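Local coordinates for protein gamma-glutamyl phosphate reductase (Saccharomyces cerevisiae, PDB 1VLU) that catalyses the NADPH-dependent reduction of L-gamma-glutamyl phosphate to glutamate semialdehyde, the second step in making the proline precursor from glutamate, at residues G37-L49 with I173-V187. Numbering follows the deposited sequence.
Sequences GRSDILYKIHDAL and IVNDTIAQFQSETGV
Ile-41 and Thr-177 interlock the helical segments 37-49 and 173-185, which run roughly antiparallel at 137° with their axes 9.6 Å apart at closest approach; the backbones draw nearest where Gly-37 CA lies 3.5 Å from Thr-185 O. Helix 164-185 joins the adjacent parallel strands 154-158 and 192-194 in a beta-alpha-beta crossover, and helix 35-51 packs on it within the aldehyde dehydrogenase-like part of the chain. Packing is knobs-into-holes in both directions. Ile-41 enters a hole made by Thr-177, Ile-178, Phe-181 and Thr-185: its CG1 branch is anti to the backbone N (chi1 -160°) and carries CD1 across to Phe-181 CB and the carbonyl O of Thr-177, while CG2 turns to Val-187 beyond the helix end. In return Thr-177 sits among Ile-41, Lys-44, Ile-45 and Ala-48. Its CG2 presses on Lys-44 CB at 3.7 Å, and OG1 bonds to Ile-173 O at 2.6 Å, which gives the hydroxyl a partner within its own helix although it faces Ala-48 CB. Ala-48 CB and Ile-173 CG2, only 3.4 Å apart, are tighter than normal carbon contact.

At the more open flank the Lys-44 side chain runs across that of Phe-181 at about a right angle, over a face of the ring. Its CD stands above the middle, 4.0 Å from the centroid, in a CH-pi contact; Gln-180 CG lies against the opposite face. Bends at chi2 and chi4 bring NZ to Asp-40 OD1 at 2.8 Å, on the syn side of the carboxylate, with a weaker salt bridge to Glu-184 OE2. On the buried flank, Ile-149 of helix 139-151 touches Ile-41.

Asp-40 OD2 and Glu-184 OE2 are only 3.0 Å apart, their carboxylates nearly coplanar, a proximity that would be repulsive unless offset; the shared ammonium of Lys-44 probably compensates, beside the apolar interface.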
loop_
_atom_site.group_PDB
_atom_site.type_symbol
_atom_site.label_atom_id
_atom_site.label_comp_id
_atom_site.label_asym_id
_atom_site.label_seq_id
_atom_site.Cartn_x
_atom_site.Cartn_y
_atom_site.Cartn_z
ATOM N N GLY A 37 -32.032 -9.116 -0.644
ATOM C CA GLY A 37 -31.917 -7.727 -1.086
ATOM C C GLY A 37 -30.888 -7.543 -2.190
ATOM O O GLY A 37 -31.144 -6.864 -3.178
ATOM N N ARG A 38 -29.718 -8.152 -2.027
ATOM C CA ARG A 38 -28.685 -8.099 -3.056
ATOM C C ARG A 38 -29.066 -8.873 -4.329
ATOM O O ARG A 38 -28.786 -8.422 -5.429
ATOM C CB ARG A 38 -27.341 -8.572 -2.505
ATOM C CG ARG A 38 -26.672 -7.597 -1.534
ATOM C CD ARG A 38 -25.340 -8.156 -1.001
ATOM N NE ARG A 38 -25.505 -9.001 0.175
ATOM C CZ ARG A 38 -25.246 -10.307 0.236
ATOM N NH1 ARG A 38 -24.789 -10.966 -0.812
ATOM N NH2 ARG A 38 -25.452 -10.962 1.365
ATOM N N SER A 39 -29.702 -10.031 -4.185
ATOM C CA SER A 39 -30.153 -10.799 -5.338
ATOM C C SER A 39 -31.326 -10.126 -6.057
ATOM O O SER A 39 -31.439 -10.203 -7.279
ATOM C CB SER A 39 -30.556 -12.206 -4.912
ATOM O OG SER A 39 -29.507 -12.829 -4.198
ATOM N N ASP A 40 -32.189 -9.471 -5.282
ATOM C CA ASP A 40 -33.386 -8.824 -5.793
ATOM C C ASP A 40 -33.051 -7.692 -6.749
ATOM O O ASP A 40 -33.631 -7.595 -7.833
ATOM C CB ASP A 40 -34.232 -8.289 -4.638
ATOM C CG ASP A 40 -35.602 -7.804 -5.088
ATOM O OD1 ASP A 40 -36.165 -8.389 -6.051
ATOM O OD2 ASP A 40 -36.123 -6.843 -4.469
ATOM N N ILE A 41 -32.121 -6.832 -6.351
ATOM C CA ILE A 41 -31.706 -5.736 -7.213
ATOM C C ILE A 41 -31.113 -6.271 -8.526
ATOM O O ILE A 41 -31.214 -5.615 -9.556
ATOM C CB ILE A 41 -30.739 -4.717 -6.492
ATOM C CG1 ILE A 41 -30.697 -3.350 -7.214
ATOM C CG2 ILE A 41 -29.321 -5.280 -6.369
ATOM C CD1 ILE A 41 -32.068 -2.718 -7.548
ATOM N N LEU A 42 -30.514 -7.463 -8.498
ATOM C CA LEU A 42 -29.961 -8.055 -9.721
ATOM C C LEU A 42 -31.052 -8.487 -10.704
ATOM O O LEU A 42 -30.862 -8.405 -11.917
ATOM C CB LEU A 42 -28.996 -9.212 -9.412
ATOM C CG LEU A 42 -27.674 -8.898 -8.697
ATOM C CD1 LEU A 42 -26.746 -10.090 -8.789
ATOM C CD2 LEU A 42 -27.016 -7.618 -9.269
ATOM N N TYR A 43 -32.190 -8.933 -10.175
ATOM C CA TYR A 43 -33.353 -9.298 -10.986
ATOM C C TYR A 43 -33.996 -8.081 -11.620
ATOM O O TYR A 43 -34.401 -8.132 -12.775
ATOM C CB TYR A 43 -34.388 -10.075 -10.163
ATOM C CG TYR A 43 -33.987 -11.504 -9.844
ATOM C CD1 TYR A 43 -33.640 -12.407 -10.864
ATOM C CD2 TYR A 43 -33.964 -11.959 -8.527
ATOM C CE1 TYR A 43 -33.272 -13.725 -10.573
ATOM C CE2 TYR A 43 -33.600 -13.270 -8.222
ATOM C CZ TYR A 43 -33.252 -14.144 -9.250
ATOM O OH TYR A 43 -32.900 -15.441 -8.944
ATOM N N LYS A 44 -34.089 -6.994 -10.863
ATOM C CA LYS A 44 -34.622 -5.734 -11.367
ATOM C C LYS A 44 -33.727 -5.160 -12.476
ATOM O O LYS A 44 -34.230 -4.650 -13.484
ATOM C CB LYS A 44 -34.769 -4.704 -10.231
ATOM C CG LYS A 44 -35.562 -5.154 -9.010
ATOM C CD LYS A 44 -37.024 -5.371 -9.319
ATOM C CE LYS A 44 -37.856 -5.486 -8.046
ATOM N NZ LYS A 44 -37.981 -6.880 -7.541
ATOM N N ILE A 45 -32.410 -5.242 -12.279
ATOM C CA ILE A 45 -31.417 -4.749 -13.244
ATOM C C ILE A 45 -31.436 -5.565 -14.535
ATOM O O ILE A 45 -31.315 -5.002 -15.627
ATOM C CB ILE A 45 -29.961 -4.713 -12.637
ATOM C CG1 ILE A 45 -29.830 -3.578 -11.615
ATOM C CG2 ILE A 45 -28.899 -4.523 -13.737
ATOM C CD1 ILE A 45 -28.523 -3.612 -10.824
ATOM N N HIS A 46 -31.578 -6.886 -14.400
ATOM C CA HIS A 46 -31.762 -7.790 -15.543
ATOM C C HIS A 46 -32.984 -7.369 -16.354
ATOM O O HIS A 46 -32.944 -7.345 -17.589
ATOM C CB HIS A 46 -31.916 -9.247 -15.074
ATOM C CG HIS A 46 -32.551 -10.147 -16.094
ATOM N ND1 HIS A 46 -31.848 -11.123 -16.770
ATOM C CD2 HIS A 46 -33.821 -10.209 -16.564
ATOM C CE1 HIS A 46 -32.657 -11.749 -17.607
ATOM N NE2 HIS A 46 -33.860 -11.213 -17.502
ATOM N N ASP A 47 -34.069 -7.038 -15.650
ATOM C CA ASP A 47 -35.343 -6.651 -16.280
ATOM C C ASP A 47 -35.221 -5.297 -16.973
ATOM O O ASP A 47 -35.678 -5.120 -18.108
ATOM C CB ASP A 47 -36.467 -6.617 -15.237
ATOM C CG ASP A 47 -36.819 -8.012 -14.685
ATOM O OD1 ASP A 47 -36.278 -9.037 -15.173
ATOM O OD2 ASP A 47 -37.655 -8.079 -13.747
ATOM N N ALA A 48 -34.592 -4.347 -16.291
ATOM C CA ALA A 48 -34.396 -3.018 -16.843
ATOM C C ALA A 48 -33.520 -3.045 -18.100
ATOM O O ALA A 48 -33.788 -2.324 -19.050
ATOM C CB ALA A 48 -33.810 -2.092 -15.795
ATOM N N LEU A 49 -32.478 -3.882 -18.104
ATOM C CA LEU A 49 -31.603 -4.006 -19.277
ATOM C C LEU A 49 -32.308 -4.675 -20.453
ATOM O O LEU A 49 -32.097 -4.302 -21.609
ATOM C CB LEU A 49 -30.312 -4.756 -18.935
ATOM C CG LEU A 49 -29.332 -4.002 -18.037
ATOM C CD1 LEU A 49 -28.294 -4.964 -17.538
ATOM C CD2 LEU A 49 -28.694 -2.814 -18.740
ATOM N N ILE A 173 -29.247 3.001 -17.019
ATOM C CA ILE A 173 -30.238 2.006 -16.628
ATOM C C ILE A 173 -29.947 1.399 -15.248
ATOM O O ILE A 173 -30.869 1.163 -14.467
ATOM C CB ILE A 173 -30.377 0.892 -17.708
ATOM C CG1 ILE A 173 -30.833 1.491 -19.046
ATOM C CG2 ILE A 173 -31.344 -0.185 -17.261
ATOM C CD1 ILE A 173 -30.406 0.660 -20.239
ATOM N N VAL A 174 -28.673 1.142 -14.958
ATOM C CA VAL A 174 -28.267 0.583 -13.680
ATOM C C VAL A 174 -28.425 1.646 -12.578
ATOM O O VAL A 174 -28.973 1.354 -11.511
ATOM C CB VAL A 174 -26.816 0.019 -13.766
ATOM C CG1 VAL A 174 -26.225 -0.277 -12.397
ATOM C CG2 VAL A 174 -26.789 -1.237 -14.634
ATOM N N ASN A 175 -27.964 2.871 -12.847
ATOM C CA ASN A 175 -28.048 3.991 -11.888
ATOM C C ASN A 175 -29.496 4.207 -11.480
ATOM O O ASN A 175 -29.828 4.196 -10.303
ATOM C CB ASN A 175 -27.526 5.298 -12.506
ATOM C CG ASN A 175 -25.996 5.379 -12.586
ATOM O OD1 ASN A 175 -25.260 4.694 -11.860
ATOM N ND2 ASN A 175 -25.512 6.269 -13.470
ATOM N N ASP A 176 -30.340 4.402 -12.488
ATOM C CA ASP A 176 -31.783 4.550 -12.331
ATOM C C ASP A 176 -32.460 3.409 -11.576
ATOM O O ASP A 176 -33.333 3.662 -10.756
ATOM C CB ASP A 176 -32.445 4.695 -13.706
ATOM C CG ASP A 176 -32.196 6.065 -14.345
ATOM O OD1 ASP A 176 -31.210 6.768 -13.968
ATOM O OD2 ASP A 176 -32.990 6.430 -15.252
ATOM N N THR A 177 -32.091 2.165 -11.879
ATOM C CA THR A 177 -32.708 1.013 -11.236
ATOM C C THR A 177 -32.281 0.934 -9.775
ATOM O O THR A 177 -33.103 0.651 -8.907
ATOM C CB THR A 177 -32.390 -0.319 -11.970
ATOM O OG1 THR A 177 -32.746 -0.189 -13.348
ATOM C CG2 THR A 177 -33.168 -1.513 -11.362
ATOM N N ILE A 178 -31.004 1.186 -9.501
ATOM C CA ILE A 178 -30.534 1.165 -8.122
ATOM C C ILE A 178 -31.245 2.262 -7.296
ATOM O O ILE A 178 -31.678 2.019 -6.175
ATOM C CB ILE A 178 -28.982 1.248 -8.020
ATOM C CG1 ILE A 178 -28.353 -0.010 -8.625
ATOM C CG2 ILE A 178 -28.547 1.357 -6.567
ATOM C CD1 ILE A 178 -26.844 -0.084 -8.524
ATOM N N ALA A 179 -31.372 3.455 -7.864
ATOM C CA ALA A 179 -32.076 4.563 -7.206
ATOM C C ALA A 179 -33.555 4.226 -6.963
ATOM O O ALA A 179 -34.059 4.370 -5.850
ATOM C CB ALA A 179 -31.940 5.843 -8.029
ATOM N N GLN A 180 -34.224 3.750 -8.008
ATOM C CA GLN A 180 -35.641 3.403 -7.974
ATOM C C GLN A 180 -36.027 2.348 -6.920
ATOM O O GLN A 180 -37.123 2.399 -6.358
ATOM C CB GLN A 180 -36.057 2.922 -9.366
ATOM C CG GLN A 180 -37.546 2.721 -9.582
ATOM C CD GLN A 180 -37.857 2.173 -10.969
ATOM O OE1 GLN A 180 -38.937 1.627 -11.203
ATOM N NE2 GLN A 180 -36.905 2.308 -11.897
ATOM N N PHE A 181 -35.139 1.392 -6.659
ATOM C CA PHE A 181 -35.474 0.260 -5.792
ATOM C C PHE A 181 -34.710 0.203 -4.462
ATOM O O PHE A 181 -34.772 -0.799 -3.763
ATOM C CB PHE A 181 -35.335 -1.053 -6.567
ATOM C CG PHE A 181 -36.359 -1.223 -7.653
ATOM C CD1 PHE A 181 -37.676 -1.566 -7.341
ATOM C CD2 PHE A 181 -36.012 -1.040 -8.987
ATOM C CE1 PHE A 181 -38.638 -1.724 -8.349
ATOM C CE2 PHE A 181 -36.966 -1.192 -10.009
ATOM C CZ PHE A 181 -38.282 -1.538 -9.688
ATOM N N GLN A 182 -34.025 1.291 -4.110
ATOM C CA GLN A 182 -33.232 1.385 -2.873
ATOM C C GLN A 182 -34.009 1.071 -1.590
ATOM O O GLN A 182 -33.551 0.275 -0.764
ATOM C CB GLN A 182 -32.598 2.771 -2.770
ATOM C CG GLN A 182 -31.668 2.973 -1.593
ATOM C CD GLN A 182 -30.837 4.241 -1.739
ATOM O OE1 GLN A 182 -29.655 4.263 -1.403
ATOM N NE2 GLN A 182 -31.452 5.302 -2.254
ATOM N N SER A 183 -35.169 1.710 -1.423
ATOM C CA SER A 183 -36.029 1.509 -0.245
ATOM C C SER A 183 -36.580 0.079 -0.153
ATOM O O SER A 183 -36.803 -0.445 0.941
ATOM C CB SER A 183 -37.168 2.526 -0.233
ATOM O OG SER A 183 -37.844 2.537 -1.480
ATOM N N GLU A 184 -36.779 -0.552 -1.304
ATOM C CA GLU A 184 -37.212 -1.938 -1.353
ATOM C C GLU A 184 -36.074 -2.945 -1.087
ATOM O O GLU A 184 -36.300 -3.960 -0.426
ATOM C CB GLU A 184 -37.892 -2.233 -2.694
ATOM C CG GLU A 184 -38.440 -3.658 -2.809
ATOM C CD GLU A 184 -38.926 -4.017 -4.208
ATOM O OE1 GLU A 184 -39.750 -3.256 -4.786
ATOM O OE2 GLU A 184 -38.488 -5.078 -4.719
ATOM N N THR A 185 -34.870 -2.673 -1.595
ATOM C CA THR A 185 -33.778 -3.675 -1.584
ATOM C C THR A 185 -32.712 -3.445 -0.504
ATOM O O THR A 185 -32.091 -4.386 -0.025
ATOM C CB THR A 185 -33.069 -3.771 -2.951
ATOM O OG1 THR A 185 -32.497 -2.494 -3.294
ATOM C CG2 THR A 185 -34.038 -4.238 -4.042
ATOM N N GLY A 186 -32.514 -2.188 -0.125
ATOM C CA GLY A 186 -31.490 -1.827 0.832
ATOM C C GLY A 186 -30.202 -1.451 0.136
ATOM O O GLY A 186 -29.374 -0.767 0.712
ATOM N N VAL A 187 -30.049 -1.890 -1.111
ATOM C CA VAL A 187 -28.827 -1.679 -1.897
ATOM C C VAL A 187 -28.668 -0.200 -2.238
ATOM O O VAL A 187 -29.455 0.357 -2.998
ATOM C CB VAL A 187 -28.794 -2.584 -3.165
ATOM C CG1 VAL A 187 -27.606 -2.245 -4.066
ATOM C CG2 VAL A 187 -28.758 -4.056 -2.757
#